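Local coordinates for probable transcriptional regulator (Pseudomonas aeruginosa, PDB 2FBI), which probably binds DNA as a dimeric MarR-family transcriptional regulator that controls the expression of target genes, at residues Glu36-Val41 with Thr68-Arg73; Arg43-Gln48 with Val94-Lys99. One frame throughout, in Å; residues are numbered along the deposited sequence.

Contact 1: Glu36-Val41 with Thr68-Arg73; sequences EQQWRV and TGVLAR
Gln38 and Val70 bury the most surface where helix 36-48 crosses helix 64-76, with Val41 next; the CA atoms of Gln38 and Val70 are 6.3 Å apart, the closest backbone approach. Val70 points at the other helix and offers chiefly one branch: its CG1, anti to the backbone N (chi1 175°), rests against Gln37 O, Gln38 CA and Val41 CG2. Val70 CG1 lies 4.0 Å from Val41 CG2, the two side chains passing alongside and pointing opposite ways, and 4.2 Å from Gln38 CA. The second branch of Val41 serves a different neighbour, CG1 standing 4.1 Å from Leu71 CD2 where those side chains cross at a slant. Leu71 starts out away from helix 36-48 and reaches it only with this methyl.

Gln38 runs extended beyond CG along the flank of the valine cluster. Its OE1 accepts a hydrogen bond from the backbone N of Thr35, the residue just before the helix, as in one half of a capping box. With OE1 so engaged, the other end of the amide, NE2, faces Arg73. NE2 is 3.2 Å from Arg73 NH1, but both are donors, so this is close packing without a hydrogen bond. The amide and guanidinium planes are 56° apart, and NE2 also rests 3.5 Å from Arg73 CD. Arg73, bent at chi2, sits at the exposed margin, with a long, weak ion pair to Asp77.

The segment axes pass 10.2 Å apart at 75°. Helix 64-76 is, by analogy with other MarR proteins, probably the DNA recognition helix; Met67 and Leu74 on it also touch Val41, Ile62 in the preceding loop packs on Gln37 and Val41, and helix 98-122 meets Trp39 of helix 36-48.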
ATOM      1  N   GLU A  36       8.277  -3.108   8.327  1.00 31.31           N
ATOM      2  CA  GLU A  36       8.039  -3.547   6.994  1.00 31.84           C
ATOM      3  C   GLU A  36       8.760  -2.703   5.878  1.00 30.94           C
ATOM      4  O   GLU A  36       9.118  -3.260   4.816  1.00 30.28           O
ATOM      5  CB  GLU A  36       6.545  -3.689   6.780  1.00 33.01           C
ATOM      6  CG  GLU A  36       5.773  -2.409   6.942  1.00 36.33           C
ATOM      7  CD  GLU A  36       4.402  -2.686   7.548  1.00 41.88           C
ATOM      8  OE1 GLU A  36       4.369  -3.197   8.703  1.00 43.19           O
ATOM      9  OE2 GLU A  36       3.370  -2.448   6.870  1.00 44.39           O
ATOM     10  N   GLN A  37       9.009  -1.430   6.172  0.50 30.12           N
ATOM     11  CA  GLN A  37       9.567  -0.494   5.227  0.50 28.70           C
ATOM     12  C   GLN A  37      11.060  -0.790   5.119  0.50 28.61           C
ATOM     13  O   GLN A  37      11.634  -0.779   4.016  0.50 28.36           O
ATOM     14  CB  GLN A  37       9.300   0.937   5.718  0.50 28.92           C
ATOM     15  CG  GLN A  37       7.766   1.339   5.802  0.50 29.52           C
ATOM     16  CD  GLN A  37       6.969   0.920   7.084  0.50 29.16           C
ATOM     17  OE1 GLN A  37       7.502   0.655   8.177  0.50 27.95           O
ATOM     18  NE2 GLN A  37       5.663   0.906   6.929  0.50 31.42           N
ATOM     19  N   GLN A  38      11.689  -1.056   6.263  1.00 27.31           N
ATOM     20  CA  GLN A  38      13.021  -1.624   6.304  1.00 27.54           C
ATOM     21  C   GLN A  38      13.137  -2.941   5.534  1.00 25.64           C
ATOM     22  O   GLN A  38      14.073  -3.115   4.805  1.00 25.62           O
ATOM     23  CB  GLN A  38      13.450  -1.884   7.762  1.00 27.56           C
ATOM     24  CG  GLN A  38      13.857  -0.602   8.509  1.00 29.53           C
ATOM     25  CD  GLN A  38      13.987  -0.863   9.999  1.00 36.67           C
ATOM     26  OE1 GLN A  38      13.439  -1.838  10.508  1.00 39.80           O
ATOM     27  NE2 GLN A  38      14.746  -0.028  10.691  1.00 37.97           N
ATOM     28  N   TRP A  39      12.199  -3.863   5.772  1.00 26.15           N
ATOM     29  CA  TRP A  39      12.212  -5.201   5.207  1.00 25.81           C
ATOM     30  C   TRP A  39      12.042  -5.108   3.643  1.00 26.00           C
ATOM     31  O   TRP A  39      12.692  -5.853   2.918  1.00 23.30           O
ATOM     32  CB  TRP A  39      11.103  -6.067   5.820  1.00 26.71           C
ATOM     33  CG  TRP A  39      11.136  -7.520   5.273  1.00 28.99           C
ATOM     34  CD1 TRP A  39      10.163  -8.170   4.548  1.00 29.89           C
ATOM     35  CD2 TRP A  39      12.260  -8.427   5.339  1.00 29.24           C
ATOM     36  NE1 TRP A  39      10.614  -9.446   4.197  1.00 30.49           N
ATOM     37  CE2 TRP A  39      11.889  -9.618   4.667  1.00 30.33           C
ATOM     38  CE3 TRP A  39      13.543  -8.339   5.914  1.00 30.42           C
ATOM     39  CZ2 TRP A  39      12.746 -10.740   4.581  1.00 30.42           C
ATOM     40  CZ3 TRP A  39      14.414  -9.432   5.803  1.00 32.28           C
ATOM     41  CH2 TRP A  39      14.012 -10.616   5.121  1.00 31.77           C
ATOM     42  N   ARG A  40      11.157  -4.200   3.156  1.00 26.10           N
ATOM     43  CA  ARG A  40      11.042  -3.935   1.689  1.00 26.21           C
ATOM     44  C   ARG A  40      12.329  -3.531   1.055  1.00 25.05           C
ATOM     45  O   ARG A  40      12.667  -3.979  -0.037  1.00 27.17           O
ATOM     46  CB  ARG A  40       9.966  -2.879   1.320  1.00 25.80           C
ATOM     47  CG  ARG A  40       8.590  -3.358   1.728  1.00 24.51           C
ATOM     48  CD  ARG A  40       7.383  -2.716   1.006  1.00 28.02           C
ATOM     49  NE  ARG A  40       7.281  -1.279   1.203  1.00 30.31           N
ATOM     50  CZ  ARG A  40       6.702  -0.666   2.232  1.00 36.71           C
ATOM     51  NH1 ARG A  40       6.669   0.666   2.225  1.00 36.75           N
ATOM     52  NH2 ARG A  40       6.189  -1.343   3.281  1.00 32.84           N
ATOM     53  N   VAL A  41      12.997  -2.599   1.688  1.00 24.11           N
ATOM     54  CA  VAL A  41      14.281  -2.158   1.271  1.00 24.22           C
ATOM     55  C   VAL A  41      15.314  -3.322   1.269  1.00 24.28           C
ATOM     56  O   VAL A  41      15.999  -3.598   0.267  1.00 24.38           O
ATOM     57  CB  VAL A  41      14.730  -0.976   2.175  1.00 23.96           C
ATOM     58  CG1 VAL A  41      16.147  -0.650   1.924  1.00 21.84           C
ATOM     59  CG2 VAL A  41      13.900   0.283   1.841  1.00 26.16           C
ATOM     60  N   THR A  68      14.774   8.747   3.560  1.00 43.26           N
ATOM     61  CA  THR A  68      15.945   9.326   4.202  1.00 43.80           C
ATOM     62  C   THR A  68      16.183   8.731   5.589  1.00 43.39           C
ATOM     63  O   THR A  68      17.323   8.458   5.970  1.00 43.53           O
ATOM     64  CB  THR A  68      15.794  10.890   4.398  1.00 45.31           C
ATOM     65  OG1 THR A  68      15.407  11.511   3.164  1.00 45.82           O
ATOM     66  CG2 THR A  68      17.093  11.547   4.951  1.00 45.78           C
ATOM     67  N   GLY A  69      15.102   8.585   6.352  1.00 42.40           N
ATOM     68  CA  GLY A  69      15.192   8.065   7.701  1.00 41.01           C
ATOM     69  C   GLY A  69      15.351   6.551   7.634  1.00 39.97           C
ATOM     70  O   GLY A  69      16.147   5.993   8.390  1.00 39.50           O
ATOM     71  N   VAL A  70      14.616   5.894   6.718  1.00 38.27           N
ATOM     72  CA  VAL A  70      14.767   4.429   6.531  1.00 36.47           C
ATOM     73  C   VAL A  70      16.245   4.078   6.289  1.00 35.48           C
ATOM     74  O   VAL A  70      16.830   3.333   7.066  1.00 34.91           O
ATOM     75  CB  VAL A  70      13.796   3.832   5.492  1.00 36.51           C
ATOM     76  CG1 VAL A  70      14.092   2.325   5.265  1.00 34.50           C
ATOM     77  CG2 VAL A  70      12.390   3.980   5.973  1.00 35.70           C
ATOM     78  N   LEU A  71      16.871   4.695   5.290  1.00 34.47           N
ATOM     79  CA  LEU A  71      18.286   4.475   5.032  1.00 35.43           C
ATOM     80  C   LEU A  71      19.241   4.874   6.155  1.00 35.91           C
ATOM     81  O   LEU A  71      20.174   4.114   6.435  1.00 34.91           O
ATOM     82  CB  LEU A  71      18.738   5.058   3.684  1.00 35.38           C
ATOM     83  CG  LEU A  71      17.910   4.542   2.511  1.00 36.59           C
ATOM     84  CD1 LEU A  71      18.276   5.337   1.287  1.00 41.27           C
ATOM     85  CD2 LEU A  71      18.057   2.995   2.268  1.00 35.64           C
ATOM     86  N   ALA A  72      19.049   6.044   6.791  1.00 36.22           N
ATOM     87  CA  ALA A  72      19.990   6.448   7.848  1.00 36.69           C
ATOM     88  C   ALA A  72      19.942   5.512   9.064  1.00 36.98           C
ATOM     89  O   ALA A  72      20.985   5.242   9.676  1.00 37.76           O
ATOM     90  CB  ALA A  72      19.792   7.957   8.288  1.00 36.39           C
ATOM     91  N   ARG A  73      18.748   5.037   9.411  1.00 36.27           N
ATOM     92  CA  ARG A  73      18.575   4.035  10.451  1.00 37.23           C
ATOM     93  C   ARG A  73      19.299   2.722  10.096  1.00 37.21           C
ATOM     94  O   ARG A  73      20.067   2.207  10.910  1.00 37.25           O
ATOM     95  CB  ARG A  73      17.081   3.743  10.673  1.00 38.00           C
ATOM     96  CG  ARG A  73      16.704   3.419  12.113  1.00 42.09           C
ATOM     97  CD  ARG A  73      17.029   2.003  12.492  1.00 50.12           C
ATOM     98  NE  ARG A  73      16.437   1.526  13.758  1.00 56.02           N
ATOM     99  CZ  ARG A  73      15.128   1.444  14.036  1.00 59.11           C
ATOM    100  NH1 ARG A  73      14.191   1.884  13.189  1.00 62.59           N
ATOM    101  NH2 ARG A  73      14.741   0.954  15.199  1.00 59.73           N
TER

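Contact 2: Arg43-Gln48 with Val94-Lys99; sequences RILRQQ and VNLTEK
Arg46 meets Leu96 through its CB, and its flat group does not stack across the contact: the guanidinium runs on to helix 98-122, where Arg46 NH2 is hydrogen-bonded to Gln101 OE1. The other flat group, the Asn95 amide, turns away from the helix, and only the backbone of that residue is near, Leu45 CD1 lying against Asn95 C. The amide is held at both ends. Its ND2 donates to the carbonyl of the next residue, Leu96 O, at 2.8 Å; the bond is bent, and the donor stands 51° out of the carbonyl plane. Its OD1 takes the indole NE1 of Trp83, and the two bonds together hold the amide in place.

No direct hydrogen bond crosses between helix and strand; side-chain carbons pack on side chains and backbone. Leu45 points at strand 94-96 and divides its branches: CD1 lies 3.8 Å from Val94 CG1, and CD2 comes to 3.4 Å from Val94 O. With chi1 at -73°, CG stands anti to the carbonyl carbon, and its two methyls reach the strand. Leu96, on the strand, returns the contact, its CG 3.8 Å from Leu45 CB and its CD1 pressed on the helix backbone, 3.5 Å from Arg46 N.

This is the join between the first helix of a winged helix-turn-helix domain, 36-48, and the inner strand of its wing sheet, 91-96; the segments 43-48 and 94-96 run at 85° to each other. Strand 80-85 adds Val80 against both Leu45 and Val94, and Leu56 of helix 53-59 covers the same two residues.

One water carries the polar link across the contact. It donates to Leu45 O at 2.9 Å and accepts from Leu96 N at 3.0 Å, joining a carbonyl near the end of the helix to the last residue of the strand.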
ATOM      1  N   ARG A  43      14.672  -6.528   1.167  1.00 23.70           N
ATOM      2  CA  ARG A  43      14.233  -7.450   0.120  1.00 26.24           C
ATOM      3  C   ARG A  43      14.672  -7.025  -1.287  1.00 25.46           C
ATOM      4  O   ARG A  43      15.088  -7.863  -2.087  1.00 24.00           O
ATOM      5  CB  ARG A  43      12.710  -7.575   0.096  1.00 26.29           C
ATOM      6  CG  ARG A  43      12.104  -8.426   1.210  1.00 28.60           C
ATOM      7  CD  ARG A  43      12.294  -9.852   0.845  1.00 27.01           C
ATOM      8  NE  ARG A  43      11.057 -10.505   0.462  1.00 27.20           N
ATOM      9  CZ  ARG A  43      10.976 -11.515  -0.404  1.00 32.00           C
ATOM     10  NH1 ARG A  43       9.814 -12.060  -0.628  1.00 26.95           N
ATOM     11  NH2 ARG A  43      12.044 -11.954  -1.071  1.00 31.34           N
ATOM     12  N   ILE A  44      14.525  -5.737  -1.611  1.00 25.04           N
ATOM     13  CA  ILE A  44      14.919  -5.249  -2.976  1.00 23.93           C
ATOM     14  C   ILE A  44      16.412  -5.243  -3.149  1.00 22.33           C
ATOM     15  O   ILE A  44      16.942  -5.600  -4.171  1.00 21.45           O
ATOM     16  CB  ILE A  44      14.349  -3.808  -3.243  1.00 25.18           C
ATOM     17  CG1 ILE A  44      12.840  -3.910  -3.478  1.00 28.96           C
ATOM     18  CG2 ILE A  44      15.040  -3.144  -4.474  1.00 24.33           C
ATOM     19  CD1 ILE A  44      12.120  -2.791  -2.858  1.00 34.35           C
ATOM     20  N   LEU A  45      17.115  -4.786  -2.146  1.00 21.51           N
ATOM     21  CA  LEU A  45      18.560  -4.771  -2.232  1.00 21.01           C
ATOM     22  C   LEU A  45      19.171  -6.223  -2.275  1.00 21.29           C
ATOM     23  O   LEU A  45      20.179  -6.486  -2.939  1.00 20.58           O
ATOM     24  CB  LEU A  45      19.082  -3.972  -1.043  1.00 21.18           C
ATOM     25  CG  LEU A  45      18.914  -2.437  -1.037  1.00 22.05           C
ATOM     26  CD1 LEU A  45      19.484  -1.846   0.262  1.00 17.22           C
ATOM     27  CD2 LEU A  45      19.614  -1.773  -2.314  1.00 19.40           C
ATOM     28  N   ARG A  46      18.522  -7.155  -1.599  1.00 21.47           N
ATOM     29  CA  ARG A  46      18.888  -8.581  -1.702  1.00 22.59           C
ATOM     30  C   ARG A  46      18.729  -9.103  -3.125  1.00 25.03           C
ATOM     31  O   ARG A  46      19.682  -9.547  -3.747  1.00 26.24           O
ATOM     32  CB  ARG A  46      18.021  -9.391  -0.733  1.00 21.89           C
ATOM     33  CG  ARG A  46      18.228 -10.919  -0.773  1.00 21.36           C
ATOM     34  CD  ARG A  46      19.655 -11.408  -0.432  1.00 18.88           C
ATOM     35  NE  ARG A  46      19.600 -12.906  -0.415  1.00 20.18           N
ATOM     36  CZ  ARG A  46      20.449 -13.699   0.239  1.00 21.34           C
ATOM     37  NH1 ARG A  46      20.286 -15.013   0.160  1.00 20.85           N
ATOM     38  NH2 ARG A  46      21.465 -13.201   0.943  1.00 18.57           N
ATOM     39  N   GLN A  47      17.518  -8.990  -3.651  1.00 26.24           N
ATOM     40  CA  GLN A  47      17.177  -9.515  -4.943  1.00 28.48           C
ATOM     41  C   GLN A  47      17.838  -8.789  -6.115  1.00 27.47           C
ATOM     42  O   GLN A  47      18.274  -9.439  -7.065  1.00 27.54           O
ATOM     43  CB  GLN A  47      15.640  -9.567  -5.076  1.00 28.26           C
ATOM     44  CG  GLN A  47      15.061 -10.262  -6.348  1.00 34.34           C
ATOM     45  CD  GLN A  47      15.577 -11.682  -6.611  1.00 40.58           C
ATOM     46  OE1 GLN A  47      15.907 -12.452  -5.675  1.00 43.41           O
ATOM     47  NE2 GLN A  47      15.679 -12.030  -7.901  1.00 37.71           N
ATOM     48  N   GLN A  48      17.934  -7.463  -6.034  1.00 27.96           N
ATOM     49  CA  GLN A  48      18.367  -6.641  -7.164  1.00 28.04           C
ATOM     50  C   GLN A  48      19.807  -6.185  -7.049  1.00 28.00           C
ATOM     51  O   GLN A  48      20.361  -5.674  -8.037  1.00 27.85           O
ATOM     52  CB  GLN A  48      17.382  -5.457  -7.427  1.00 28.61           C
ATOM     53  CG  GLN A  48      16.038  -5.988  -7.903  1.00 35.17           C
ATOM     54  CD  GLN A  48      15.146  -4.935  -8.486  1.00 42.33           C
ATOM     55  OE1 GLN A  48      15.558  -4.183  -9.370  1.00 44.91           O
ATOM     56  NE2 GLN A  48      13.895  -4.852  -7.977  1.00 45.04           N
ATOM     57  N   VAL A  94      23.132   2.338  -2.897  1.00 31.15           N
ATOM     58  CA  VAL A  94      22.911   1.664  -1.643  1.00 30.54           C
ATOM     59  C   VAL A  94      23.104   0.140  -1.857  1.00 30.16           C
ATOM     60  O   VAL A  94      22.681  -0.421  -2.857  1.00 28.86           O
ATOM     61  CB  VAL A  94      21.488   1.948  -1.044  1.00 30.16           C
ATOM     62  CG1 VAL A  94      21.419   1.449   0.342  1.00 26.11           C
ATOM     63  CG2 VAL A  94      21.113   3.462  -1.050  1.00 29.52           C
ATOM     64  N   ASN A  95      23.716  -0.510  -0.877  1.00 30.89           N
ATOM     65  CA  ASN A  95      23.743  -1.987  -0.870  1.00 31.29           C
ATOM     66  C   ASN A  95      23.682  -2.621   0.531  1.00 29.81           C
ATOM     67  O   ASN A  95      23.942  -1.977   1.561  1.00 30.34           O
ATOM     68  CB  ASN A  95      24.921  -2.522  -1.721  1.00 30.09           C
ATOM     69  CG  ASN A  95      26.261  -2.211  -1.116  1.00 33.07           C
ATOM     70  OD1 ASN A  95      26.874  -1.194  -1.423  1.00 32.35           O
ATOM     71  ND2 ASN A  95      26.750  -3.112  -0.253  1.00 34.57           N
ATOM     72  N   LEU A  96      23.275  -3.876   0.580  1.00 29.40           N
ATOM     73  CA  LEU A  96      23.313  -4.581   1.886  1.00 27.60           C
ATOM     74  C   LEU A  96      24.757  -4.797   2.317  1.00 26.38           C
ATOM     75  O   LEU A  96      25.638  -5.012   1.489  1.00 25.96           O
ATOM     76  CB  LEU A  96      22.572  -5.905   1.801  1.00 26.26           C
ATOM     77  CG  LEU A  96      21.070  -5.778   1.659  1.00 24.56           C
ATOM     78  CD1 LEU A  96      20.558  -7.139   1.194  1.00 22.00           C
ATOM     79  CD2 LEU A  96      20.430  -5.303   2.980  1.00 24.77           C
ATOM     80  N   THR A  97      25.015  -4.681   3.608  1.00 27.40           N
ATOM     81  CA  THR A  97      26.328  -5.076   4.144  1.00 26.91           C
ATOM     82  C   THR A  97      26.316  -6.619   4.384  1.00 28.38           C
ATOM     83  O   THR A  97      25.248  -7.260   4.283  1.00 28.03           O
ATOM     84  CB  THR A  97      26.560  -4.441   5.491  1.00 26.12           C
ATOM     85  OG1 THR A  97      25.472  -4.798   6.315  1.00 26.06           O
ATOM     86  CG2 THR A  97      26.594  -2.808   5.396  1.00 27.93           C
ATOM     87  N   GLU A  98      27.473  -7.201   4.756  1.00 28.33           N
ATOM     88  CA  GLU A  98      27.511  -8.662   5.100  1.00 29.34           C
ATOM     89  C   GLU A  98      26.558  -8.901   6.243  1.00 28.89           C
ATOM     90  O   GLU A  98      25.827  -9.890   6.264  1.00 29.33           O
ATOM     91  CB  GLU A  98      28.927  -9.155   5.458  1.00 28.06           C
ATOM     92  CG  GLU A  98      29.911  -8.979   4.284  1.00 25.96           C
ATOM     93  CD  GLU A  98      31.399  -9.240   4.702  1.00 32.61           C
ATOM     94  OE1 GLU A  98      31.624  -9.982   5.679  1.00 35.90           O
ATOM     95  OE2 GLU A  98      32.343  -8.741   4.034  1.00 37.40           O
ATOM     96  N   LYS A  99      26.518  -7.968   7.172  1.00 28.05           N
ATOM     97  CA  LYS A  99      25.583  -8.103   8.242  1.00 30.34           C
ATOM     98  C   LYS A  99      24.100  -8.064   7.782  1.00 30.39           C
ATOM     99  O   LYS A  99      23.237  -8.835   8.268  1.00 30.51           O
ATOM    100  CB  LYS A  99      25.905  -7.048   9.309  1.00 30.51           C
ATOM    101  CG  LYS A  99      24.941  -7.095  10.481  1.00 33.26           C
ATOM    102  CD  LYS A  99      25.142  -5.864  11.382  1.00 39.38           C
ATOM    103  CE  LYS A  99      24.003  -5.743  12.398  1.00 39.78           C
ATOM    104  NZ  LYS A  99      24.430  -4.772  13.494  1.00 42.69           N
TER
HETATM  105  O   HOH W   1      22.610  -5.284  -1.956  1.00 25.69           O

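How the contacts relate
Contacts 1 and 2 lie 12 Å apart, centre to centre, and share helix 36-48: its first half meets helix 64-76, its second half strand 91-96. Along the chain the segments alternate, 36-41, 43-48, 68-73 and 94-99, so the two connections cross. They also touch directly, with Leu71 CD1 4.1 Å from Val94 CG2, so the two packings adjoin. Residues of both contacts also reach the second subunit, Trp39 and Arg40 from contact 1, Arg43 and Ile44 from contact 2. Helix 36-48 thus lies between the probable DNA-binding elements, helix 64-76 and the wing, and the second subunit.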